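Local coordinates for Endoglucanase(Endo-1,4-beta-glucanase)protein (Pseudomonas stutzeri, PDB 6R2J) that probably hydrolyses beta-1,4-glucosidic bonds in cellulose as a family 5 glycoside hydrolase, and is captured here with cellobiose bound, at residues R53-S67 against G91-H105. Numbering follows the deposited sequence. Where two conformers were deposited one is given.
Sequences RLIRFPFIWERVQHS and GQKVILDMHNYGRYH
Asp97 lays its carboxylate flat over the guanidinium of Arg56, the two planes 12° apart and OD2 3.4 Å from Arg56 CZ, so charge alone joins them and no N-H points across. Arg56 forms further salt bridges with Asp140, Glu175 and Glu252 and hydrogen bonds to Asn17 and Asn143, inside the (beta/alpha)8 barrel of this family 5 enzyme. Strands 54-59 and 93-98 are parallel neighbours in that barrel, joined by a beta-alpha-beta crossover through helix 74-89. Asp97 OD2 also takes ND1 of His99 at 2.6 Å on its syn lone pair, while Pro58 CB sits over that imidazole face. Past the ends of these two barrel strands, Asn100 OD1 accepts the backbone N of Trp61, and its ND2 donates to Glu62 OE1. With CG anti to the backbone N (chi1 -179°), the Trp61 indole comes against Tyr104: Trp61 CD2 lies 3.5 Å from Tyr104 CD1, the five-membered ring and the phenol inclined by 31°. Trp61 NE1 gives Gln65 OE1 a 2.9 Å in-plane hydrogen bond; Met98 SD touches Trp61 CB. An alanine in place of Trp61 is likely to open a gap between Met98 and Tyr104 and leave Gln65 OE1 without its indole donor. Tyr104 OH gives a 2.6 Å hydrogen bond to Gln65 O, approaching from above the carbonyl plane.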
ATOM      1  N   ARG A  53     -12.513  -4.886   4.251  1.00 10.80           N
ATOM      2  CA  ARG A  53     -11.873  -6.188   4.201  0.59 10.87           C
ATOM      3  C   ARG A  53     -10.469  -6.146   3.610  1.00 10.54           C
ATOM      4  O   ARG A  53      -9.821  -7.197   3.507  1.00 11.07           O
ATOM      5  CB  ARG A  53     -12.731  -7.131   3.364  0.59 12.01           C
ATOM      6  CG  ARG A  53     -13.981  -7.574   4.040  0.59 14.82           C
ATOM      7  CD  ARG A  53     -14.550  -8.794   3.317  0.59 17.19           C
ATOM      8  NE  ARG A  53     -15.825  -9.162   3.903  0.59 18.23           N
ATOM      9  CZ  ARG A  53     -15.996 -10.209   4.689  0.59 17.68           C
ATOM     10  NH1 ARG A  53     -14.968 -11.023   4.954  0.59 16.10           N
ATOM     11  NH2 ARG A  53     -17.199 -10.445   5.196  0.59 19.62           N
ATOM     12  N   LEU A  54      -9.985  -4.968   3.228  1.00  9.98           N
ATOM     13  CA  LEU A  54      -8.680  -4.792   2.613  1.00 11.00           C
ATOM     14  C   LEU A  54      -7.786  -3.964   3.527  1.00  9.48           C
ATOM     15  O   LEU A  54      -8.192  -2.900   4.016  1.00 10.57           O
ATOM     16  CB  LEU A  54      -8.847  -4.115   1.245  1.00 10.55           C
ATOM     17  CG  LEU A  54      -7.627  -3.836   0.371  1.00 10.84           C
ATOM     18  CD1 LEU A  54      -7.090  -5.180  -0.116  1.00  9.10           C
ATOM     19  CD2 LEU A  54      -7.920  -2.885  -0.772  1.00 10.72           C
ATOM     20  N   ILE A  55      -6.569  -4.451   3.739  1.00  8.90           N
ATOM     21  CA  ILE A  55      -5.588  -3.811   4.597  1.00  9.35           C
ATOM     22  C   ILE A  55      -4.243  -3.814   3.875  1.00  8.24           C
ATOM     23  O   ILE A  55      -3.802  -4.847   3.362  1.00  7.29           O
ATOM     24  CB  ILE A  55      -5.451  -4.549   5.941  1.00 10.03           C
ATOM     25  CG1 ILE A  55      -6.810  -4.622   6.644  1.00 12.36           C
ATOM     26  CG2 ILE A  55      -4.379  -3.886   6.812  1.00 10.01           C
ATOM     27  CD1 ILE A  55      -7.241  -3.328   7.274  1.00 15.22           C
ATOM     28  N   ARG A  56      -3.594  -2.655   3.844  1.00  8.45           N
ATOM     29  CA  ARG A  56      -2.205  -2.538   3.432  1.00  8.80           C
ATOM     30  C   ARG A  56      -1.376  -2.326   4.690  1.00  7.93           C
ATOM     31  O   ARG A  56      -1.677  -1.437   5.497  1.00  6.91           O
ATOM     32  CB  ARG A  56      -1.989  -1.390   2.440  1.00  9.34           C
ATOM     33  CG  ARG A  56      -0.478  -1.204   2.057  1.00  8.92           C
ATOM     34  CD  ARG A  56      -0.418  -0.239   0.921  1.00  8.15           C
ATOM     35  NE  ARG A  56       0.887   0.087   0.343  1.00  7.39           N
ATOM     36  CZ  ARG A  56       1.605   1.166   0.626  1.00  6.67           C
ATOM     37  NH1 ARG A  56       1.203   2.030   1.551  1.00  6.90           N
ATOM     38  NH2 ARG A  56       2.719   1.396  -0.050  1.00  6.05           N
ATOM     39  N   PHE A  57      -0.352  -3.144   4.878  1.00  7.74           N
ATOM     40  CA  PHE A  57       0.396  -3.104   6.131  1.00  6.65           C
ATOM     41  C   PHE A  57       1.879  -2.848   5.914  1.00  6.96           C
ATOM     42  O   PHE A  57       2.625  -3.785   5.572  1.00  6.70           O
ATOM     43  CB  PHE A  57       0.192  -4.388   6.926  1.00  5.07           C
ATOM     44  CG  PHE A  57       0.753  -4.301   8.307  1.00  4.37           C
ATOM     45  CD1 PHE A  57       0.083  -3.570   9.277  1.00  5.82           C
ATOM     46  CD2 PHE A  57       1.966  -4.874   8.626  1.00  6.04           C
ATOM     47  CE1 PHE A  57       0.577  -3.441  10.575  1.00  7.09           C
ATOM     48  CE2 PHE A  57       2.492  -4.717   9.926  1.00  8.10           C
ATOM     49  CZ  PHE A  57       1.782  -4.021  10.896  1.00  8.05           C
ATOM     50  N   PRO A  58       2.357  -1.608   6.136  1.00  8.17           N
ATOM     51  CA  PRO A  58       3.800  -1.331   6.008  1.00  9.26           C
ATOM     52  C   PRO A  58       4.653  -1.962   7.120  1.00  7.46           C
ATOM     53  O   PRO A  58       4.279  -1.995   8.301  1.00  7.33           O
ATOM     54  CB  PRO A  58       3.884   0.208   6.040  1.00  9.78           C
ATOM     55  CG  PRO A  58       2.475   0.695   5.728  1.00  8.67           C
ATOM     56  CD  PRO A  58       1.550  -0.369   6.276  1.00  7.84           C
ATOM     57  N   PHE A  59       5.828  -2.444   6.713  1.00  7.46           N
ATOM     58  CA  PHE A  59       6.904  -2.883   7.579  1.00  6.12           C
ATOM     59  C   PHE A  59       8.184  -2.441   6.876  1.00  8.34           C
ATOM     60  O   PHE A  59       8.171  -2.018   5.698  1.00  8.31           O
ATOM     61  CB  PHE A  59       6.772  -4.384   7.819  1.00  5.23           C
ATOM     62  CG  PHE A  59       7.145  -5.196   6.629  1.00  6.28           C
ATOM     63  CD1 PHE A  59       6.238  -5.392   5.609  1.00  6.25           C
ATOM     64  CD2 PHE A  59       8.446  -5.687   6.486  1.00  6.70           C
ATOM     65  CE1 PHE A  59       6.594  -6.116   4.482  1.00  7.14           C
ATOM     66  CE2 PHE A  59       8.823  -6.388   5.375  1.00  6.92           C
ATOM     67  CZ  PHE A  59       7.894  -6.631   4.374  1.00  7.97           C
ATOM     68  N   ILE A  60       9.312  -2.519   7.589  1.00  8.12           N
ATOM     69  CA  ILE A  60      10.586  -2.194   6.959  1.00  8.31           C
ATOM     70  C   ILE A  60      11.522  -3.396   6.929  1.00  7.63           C
ATOM     71  O   ILE A  60      11.547  -4.236   7.836  1.00  8.53           O
ATOM     72  CB  ILE A  60      11.268  -0.914   7.503  1.00  8.41           C
ATOM     73  CG1 ILE A  60      11.608  -1.055   8.989  1.00  9.00           C
ATOM     74  CG2 ILE A  60      10.353   0.328   7.213  1.00  8.80           C
ATOM     75  CD1 ILE A  60      12.394   0.127   9.529  1.00  9.04           C
ATOM     76  N   TRP A  61      12.306  -3.457   5.867  1.00  5.76           N
ATOM     77  CA  TRP A  61      13.277  -4.535   5.694  1.00  7.18           C
ATOM     78  C   TRP A  61      14.261  -4.594   6.871  1.00  7.44           C
ATOM     79  O   TRP A  61      14.574  -5.682   7.378  1.00  7.38           O
ATOM     80  CB  TRP A  61      13.941  -4.337   4.320  1.00  8.05           C
ATOM     81  CG  TRP A  61      14.954  -5.321   3.908  1.00  8.27           C
ATOM     82  CD1 TRP A  61      15.390  -6.437   4.591  1.00  7.58           C
ATOM     83  CD2 TRP A  61      15.710  -5.264   2.695  1.00  8.31           C
ATOM     84  NE1 TRP A  61      16.385  -7.055   3.876  1.00  7.98           N
ATOM     85  CE2 TRP A  61      16.592  -6.369   2.703  1.00  7.51           C
ATOM     86  CE3 TRP A  61      15.730  -4.379   1.600  1.00  7.53           C
ATOM     87  CZ2 TRP A  61      17.471  -6.618   1.663  1.00  8.83           C
ATOM     88  CZ3 TRP A  61      16.623  -4.618   0.584  1.00  8.53           C
ATOM     89  CH2 TRP A  61      17.494  -5.727   0.627  1.00  9.25           C
ATOM     90  N   GLU A  62      14.681  -3.425   7.374  1.00  8.10           N
ATOM     91  CA  GLU A  62      15.685  -3.361   8.429  1.00  7.47           C
ATOM     92  C   GLU A  62      15.229  -4.041   9.716  1.00  7.72           C
ATOM     93  O   GLU A  62      16.068  -4.435  10.527  1.00 10.03           O
ATOM     94  CB  GLU A  62      16.035  -1.894   8.689  1.00  7.40           C
ATOM     95  CG  GLU A  62      16.812  -1.227   7.548  1.00  8.47           C
ATOM     96  CD  GLU A  62      15.917  -0.574   6.478  1.00  9.58           C
ATOM     97  OE1 GLU A  62      14.691  -0.787   6.500  1.00  9.31           O
ATOM     98  OE2 GLU A  62      16.449   0.147   5.598  1.00  9.80           O
ATOM     99  N   ARG A  63      13.935  -4.188   9.931  1.00  8.20           N
ATOM    100  CA  ARG A  63      13.450  -4.851  11.129  1.00  8.41           C
ATOM    101  C   ARG A  63      13.222  -6.341  10.921  1.00  8.31           C
ATOM    102  O   ARG A  63      13.180  -7.070  11.919  1.00  8.55           O
ATOM    103  CB  ARG A  63      12.203  -4.117  11.669  1.00  8.69           C
ATOM    104  CG  ARG A  63      12.534  -2.755  12.269  1.00  4.87           C
ATOM    105  CD  ARG A  63      11.318  -1.898  12.622  1.00  6.74           C
ATOM    106  NE  ARG A  63      11.776  -0.628  13.213  1.00  6.75           N
ATOM    107  CZ  ARG A  63      11.214   0.573  13.045  1.00  7.21           C
ATOM    108  NH1 ARG A  63      10.128   0.718  12.319  1.00  7.43           N
ATOM    109  NH2 ARG A  63      11.738   1.645  13.641  1.00  7.27           N
ATOM    110  N   VAL A  64      13.018  -6.794   9.669  1.00  8.76           N
ATOM    111  CA  VAL A  64      12.932  -8.237   9.385  0.59  8.21           C
ATOM    112  C   VAL A  64      14.317  -8.833   9.168  1.00  8.30           C
ATOM    113  O   VAL A  64      14.507 -10.038   9.382  1.00  9.06           O
ATOM    114  CB  VAL A  64      12.001  -8.659   8.222  0.59  7.69           C
ATOM    115  CG1 VAL A  64      10.546  -8.305   8.545  0.59  7.49           C
ATOM    116  CG2 VAL A  64      12.498  -8.073   6.898  0.59  6.78           C
ATOM    117  N   GLN A  65      15.277  -8.023   8.707  1.00  8.84           N
ATOM    118  CA  GLN A  65      16.657  -8.455   8.490  1.00  8.72           C
ATOM    119  C   GLN A  65      17.574  -7.317   8.939  1.00  8.99           C
ATOM    120  O   GLN A  65      17.775  -6.336   8.216  1.00  7.34           O
ATOM    121  CB  GLN A  65      16.900  -8.842   7.035  1.00  8.43           C
ATOM    122  CG  GLN A  65      18.217  -9.594   6.839  1.00 10.03           C
ATOM    123  CD  GLN A  65      18.407 -10.084   5.417  1.00 11.58           C
ATOM    124  OE1 GLN A  65      17.976  -9.432   4.475  1.00 12.12           O
ATOM    125  NE2 GLN A  65      19.027 -11.246   5.257  1.00 13.41           N
ATOM    126  N   HIS A  66      18.167  -7.456  10.123  1.00  9.76           N
ATOM    127  CA  HIS A  66      18.984  -6.366  10.646  1.00 10.55           C
ATOM    128  C   HIS A  66      20.226  -6.100   9.795  1.00 11.89           C
ATOM    129  O   HIS A  66      20.746  -4.978   9.785  1.00 11.78           O
ATOM    130  CB  HIS A  66      19.439  -6.683  12.076  1.00 12.15           C
ATOM    131  CG  HIS A  66      18.343  -6.619  13.097  1.00 11.99           C
ATOM    132  ND1 HIS A  66      18.565  -6.810  14.446  1.00 12.24           N
ATOM    133  CD2 HIS A  66      17.013  -6.416  12.961  1.00 11.93           C
ATOM    134  CE1 HIS A  66      17.421  -6.713  15.097  1.00 12.09           C
ATOM    135  NE2 HIS A  66      16.460  -6.491  14.218  1.00 11.30           N
ATOM    136  N   SER A  67      20.734  -7.117   9.111  1.00 12.58           N
ATOM    137  CA  SER A  67      21.874  -6.960   8.220  1.00 13.53           C
ATOM    138  C   SER A  67      21.769  -8.000   7.116  1.00 12.37           C
ATOM    139  O   SER A  67      21.082  -9.011   7.256  1.00 12.05           O
ATOM    140  CB  SER A  67      23.205  -7.090   8.981  1.00 16.33           C
ATOM    141  OG  SER A  67      23.415  -8.406   9.479  1.00 19.24           O
ATOM    142  N   GLY A  91     -12.060 -11.791   8.469  1.00 13.20           N
ATOM    143  CA  GLY A  91     -12.493 -11.748   7.083  1.00 11.70           C
ATOM    144  C   GLY A  91     -11.778 -10.756   6.211  1.00 10.45           C
ATOM    145  O   GLY A  91     -12.326 -10.371   5.175  1.00 10.45           O
ATOM    146  N   GLN A  92     -10.555 -10.364   6.581  1.00 10.10           N
ATOM    147  CA  GLN A  92      -9.740  -9.407   5.836  1.00 10.15           C
ATOM    148  C   GLN A  92      -8.528 -10.089   5.185  1.00 10.41           C
ATOM    149  O   GLN A  92      -8.064 -11.151   5.610  1.00 11.94           O
ATOM    150  CB  GLN A  92      -9.249  -8.264   6.752  1.00 10.37           C
ATOM    151  CG  GLN A  92     -10.341  -7.346   7.255  1.00 12.03           C
ATOM    152  CD  GLN A  92     -10.055  -6.700   8.596  1.00 11.70           C
ATOM    153  OE1 GLN A  92      -9.268  -7.182   9.412  1.00 11.14           O
ATOM    154  NE2 GLN A  92     -10.714  -5.595   8.831  1.00 12.08           N
ATOM    155  N   LYS A  93      -7.987  -9.435   4.155  1.00  9.67           N
ATOM    156  CA  LYS A  93      -6.758  -9.880   3.508  0.79 10.00           C
ATOM    157  C   LYS A  93      -5.796  -8.699   3.426  1.00  9.27           C
ATOM    158  O   LYS A  93      -6.203  -7.545   3.262  1.00  9.17           O
ATOM    159  CB  LYS A  93      -7.029 -10.521   2.148  0.79 12.71           C
ATOM    160  CG  LYS A  93      -7.963 -11.746   2.251  0.79 13.64           C
ATOM    161  CD  LYS A  93      -8.101 -12.481   0.917  0.79 16.20           C
ATOM    162  CE  LYS A  93      -9.109 -13.621   1.025  0.79 16.80           C
ATOM    163  NZ  LYS A  93      -9.429 -14.298  -0.275  0.79 16.57           N
ATOM    164  N   VAL A  94      -4.514  -8.999   3.571  1.00  9.40           N
ATOM    165  CA  VAL A  94      -3.504  -7.988   3.847  1.00  8.27           C
ATOM    166  C   VAL A  94      -2.492  -7.919   2.714  1.00  6.72           C
ATOM    167  O   VAL A  94      -2.040  -8.943   2.197  1.00  7.11           O
ATOM    168  CB  VAL A  94      -2.797  -8.289   5.189  1.00  9.70           C
ATOM    169  CG1 VAL A  94      -1.662  -7.317   5.450  1.00 10.13           C
ATOM    170  CG2 VAL A  94      -3.834  -8.308   6.328  1.00 11.76           C
ATOM    171  N   ILE A  95      -2.112  -6.696   2.370  1.00  6.04           N
ATOM    172  CA  ILE A  95      -0.977  -6.423   1.499  1.00  7.61           C
ATOM    173  C   ILE A  95       0.185  -6.066   2.415  1.00  7.75           C
ATOM    174  O   ILE A  95       0.207  -4.997   3.032  1.00  8.09           O
ATOM    175  CB  ILE A  95      -1.299  -5.296   0.496  1.00  7.52           C
ATOM    176  CG1 ILE A  95      -2.561  -5.668  -0.328  1.00  7.19           C
ATOM    177  CG2 ILE A  95      -0.134  -4.992  -0.493  1.00  6.29           C
ATOM    178  CD1 ILE A  95      -2.964  -4.658  -1.349  1.00  7.30           C
ATOM    179  N   LEU A  96       1.159  -6.966   2.491  1.00  7.83           N
ATOM    180  CA  LEU A  96       2.399  -6.663   3.188  1.00  7.84           C
ATOM    181  C   LEU A  96       3.263  -5.731   2.344  1.00  6.87           C
ATOM    182  O   LEU A  96       3.592  -6.038   1.198  1.00  7.24           O
ATOM    183  CB  LEU A  96       3.170  -7.936   3.521  1.00  7.91           C
ATOM    184  CG  LEU A  96       2.446  -8.834   4.528  1.00 10.74           C
ATOM    185  CD1 LEU A  96       3.335 -10.031   4.823  1.00 12.71           C
ATOM    186  CD2 LEU A  96       2.084  -8.112   5.801  1.00 10.55           C
ATOM    187  N   ASP A  97       3.640  -4.591   2.913  1.00  7.38           N
ATOM    188  CA  ASP A  97       4.289  -3.519   2.167  1.00  7.11           C
ATOM    189  C   ASP A  97       5.663  -3.318   2.770  1.00  7.72           C
ATOM    190  O   ASP A  97       5.769  -2.854   3.914  1.00  8.71           O
ATOM    191  CB  ASP A  97       3.443  -2.250   2.303  1.00  7.77           C
ATOM    192  CG  ASP A  97       4.246  -0.954   2.160  1.00  7.27           C
ATOM    193  OD1 ASP A  97       5.253  -0.919   1.367  1.00  6.52           O
ATOM    194  OD2 ASP A  97       3.855  -0.013   2.950  1.00  5.98           O
ATOM    195  N   MET A  98       6.714  -3.647   2.008  1.00  6.88           N
ATOM    196  CA  MET A  98       8.085  -3.346   2.425  1.00  5.95           C
ATOM    197  C   MET A  98       8.312  -1.851   2.184  1.00  6.55           C
ATOM    198  O   MET A  98       8.550  -1.406   1.057  1.00  7.16           O
ATOM    199  CB  MET A  98       9.107  -4.195   1.679  1.00  5.84           C
ATOM    200  CG  MET A  98      10.539  -3.815   2.014  1.00  7.79           C
ATOM    201  SD  MET A  98      11.812  -4.918   1.332  1.00  8.40           S
ATOM    202  CE  MET A  98      11.533  -6.476   2.182  1.00  8.29           C
ATOM    203  N   HIS A  99       8.233  -1.072   3.251  1.00  7.60           N
ATOM    204  CA  HIS A  99       8.048   0.379   3.178  1.00  8.30           C
ATOM    205  C   HIS A  99       9.409   1.091   3.126  1.00  6.56           C
ATOM    206  O   HIS A  99       9.746   1.938   3.974  1.00  6.12           O
ATOM    207  CB  HIS A  99       7.260   0.789   4.410  1.00  6.87           C
ATOM    208  CG  HIS A  99       6.440   2.029   4.248  1.00  7.60           C
ATOM    209  ND1 HIS A  99       5.345   2.091   3.419  1.00  6.52           N
ATOM    210  CD2 HIS A  99       6.527   3.240   4.849  1.00  8.54           C
ATOM    211  CE1 HIS A  99       4.801   3.292   3.506  1.00  7.82           C
ATOM    212  NE2 HIS A  99       5.494   4.006   4.373  1.00  8.19           N
ATOM    213  N   ASN A 100      10.180   0.776   2.066  1.00  7.35           N
ATOM    214  CA  ASN A 100      11.604   1.067   2.087  1.00  5.90           C
ATOM    215  C   ASN A 100      12.161   2.064   1.068  1.00  6.42           C
ATOM    216  O   ASN A 100      13.373   2.307   1.084  1.00  6.62           O
ATOM    217  CB  ASN A 100      12.410  -0.238   2.012  1.00  6.11           C
ATOM    218  CG  ASN A 100      12.758  -0.789   3.379  1.00  5.71           C
ATOM    219  OD1 ASN A 100      11.927  -1.342   4.050  1.00  6.09           O
ATOM    220  ND2 ASN A 100      13.996  -0.609   3.798  1.00  7.62           N
ATOM    221  N   TYR A 101      11.354   2.643   0.192  1.00  6.77           N
ATOM    222  CA  TYR A 101      11.794   3.799  -0.602  1.00  7.11           C
ATOM    223  C   TYR A 101      12.989   3.505  -1.513  1.00  7.17           C
ATOM    224  O   TYR A 101      13.785   4.401  -1.808  1.00  7.62           O
ATOM    225  CB  TYR A 101      12.137   4.982   0.317  1.00  7.83           C
ATOM    226  CG  TYR A 101      10.991   5.415   1.198  1.00  7.56           C
ATOM    227  CD1 TYR A 101       9.976   6.197   0.706  1.00  7.75           C
ATOM    228  CD2 TYR A 101      10.920   5.013   2.501  1.00  7.97           C
ATOM    229  CE1 TYR A 101       8.920   6.559   1.504  1.00  7.23           C
ATOM    230  CE2 TYR A 101       9.858   5.369   3.302  1.00  7.65           C
ATOM    231  CZ  TYR A 101       8.855   6.138   2.803  1.00  6.53           C
ATOM    232  OH  TYR A 101       7.811   6.490   3.637  1.00  8.18           O
ATOM    233  N   GLY A 102      13.112   2.267  -1.990  1.00  9.56           N
ATOM    234  CA  GLY A 102      14.236   1.870  -2.815  1.00  9.22           C
ATOM    235  C   GLY A 102      15.557   1.677  -2.090  1.00  9.67           C
ATOM    236  O   GLY A 102      16.601   1.603  -2.759  1.00  9.45           O
ATOM    237  N   ARG A 103      15.551   1.581  -0.751  1.00  9.32           N
ATOM    238  CA  ARG A 103      16.788   1.643   0.014  1.00  8.87           C
ATOM    239  C   ARG A 103      16.797   0.659   1.182  1.00  8.68           C
ATOM    240  O   ARG A 103      15.746   0.277   1.701  1.00  7.34           O
ATOM    241  CB  ARG A 103      17.045   3.056   0.566  1.00  9.47           C
ATOM    242  CG  ARG A 103      17.257   4.125  -0.516  1.00  9.47           C
ATOM    243  CD  ARG A 103      17.001   5.541   0.023  1.00  9.68           C
ATOM    244  NE  ARG A 103      17.558   6.560  -0.862  1.00 11.33           N
ATOM    245  CZ  ARG A 103      17.015   6.919  -2.025  1.00 11.06           C
ATOM    246  NH1 ARG A 103      15.888   6.345  -2.457  1.00 11.48           N
ATOM    247  NH2 ARG A 103      17.614   7.835  -2.782  1.00 11.78           N
ATOM    248  N   TYR A 104      18.014   0.273   1.591  1.00  8.99           N
ATOM    249  CA  TYR A 104      18.261  -0.583   2.745  1.00  8.94           C
ATOM    250  C   TYR A 104      19.377   0.048   3.580  1.00  8.93           C
ATOM    251  O   TYR A 104      20.495   0.228   3.086  1.00  9.32           O
ATOM    252  CB  TYR A 104      18.629  -2.001   2.288  1.00  8.49           C
ATOM    253  CG  TYR A 104      18.950  -2.916   3.456  1.00  8.21           C
ATOM    254  CD1 TYR A 104      17.985  -3.231   4.389  1.00  8.83           C
ATOM    255  CD2 TYR A 104      20.214  -3.402   3.665  1.00  9.01           C
ATOM    256  CE1 TYR A 104      18.252  -4.010   5.464  1.00  8.96           C
ATOM    257  CE2 TYR A 104      20.490  -4.189   4.765  1.00  9.18           C
ATOM    258  CZ  TYR A 104      19.479  -4.507   5.640  1.00  9.43           C
ATOM    259  OH  TYR A 104      19.693  -5.297   6.726  1.00 10.85           O
ATOM    260  N   HIS A 105      19.080   0.379   4.840  1.00  8.93           N
ATOM    261  CA  HIS A 105      20.012   1.106   5.702  1.00 11.08           C
ATOM    262  C   HIS A 105      20.554   2.337   4.983  1.00 11.13           C
ATOM    263  O   HIS A 105      21.745   2.678   5.079  1.00 11.48           O
ATOM    264  CB  HIS A 105      21.145   0.222   6.234  1.00 13.04           C
ATOM    265  CG  HIS A 105      20.731  -0.667   7.371  1.00 13.48           C
ATOM    266  ND1 HIS A 105      20.133  -0.185   8.518  1.00 13.95           N
ATOM    267  CD2 HIS A 105      20.809  -2.012   7.523  1.00 13.10           C
ATOM    268  CE1 HIS A 105      19.881  -1.191   9.336  1.00 14.42           C
ATOM    269  NE2 HIS A 105      20.239  -2.314   8.736  1.00 14.08           N
TER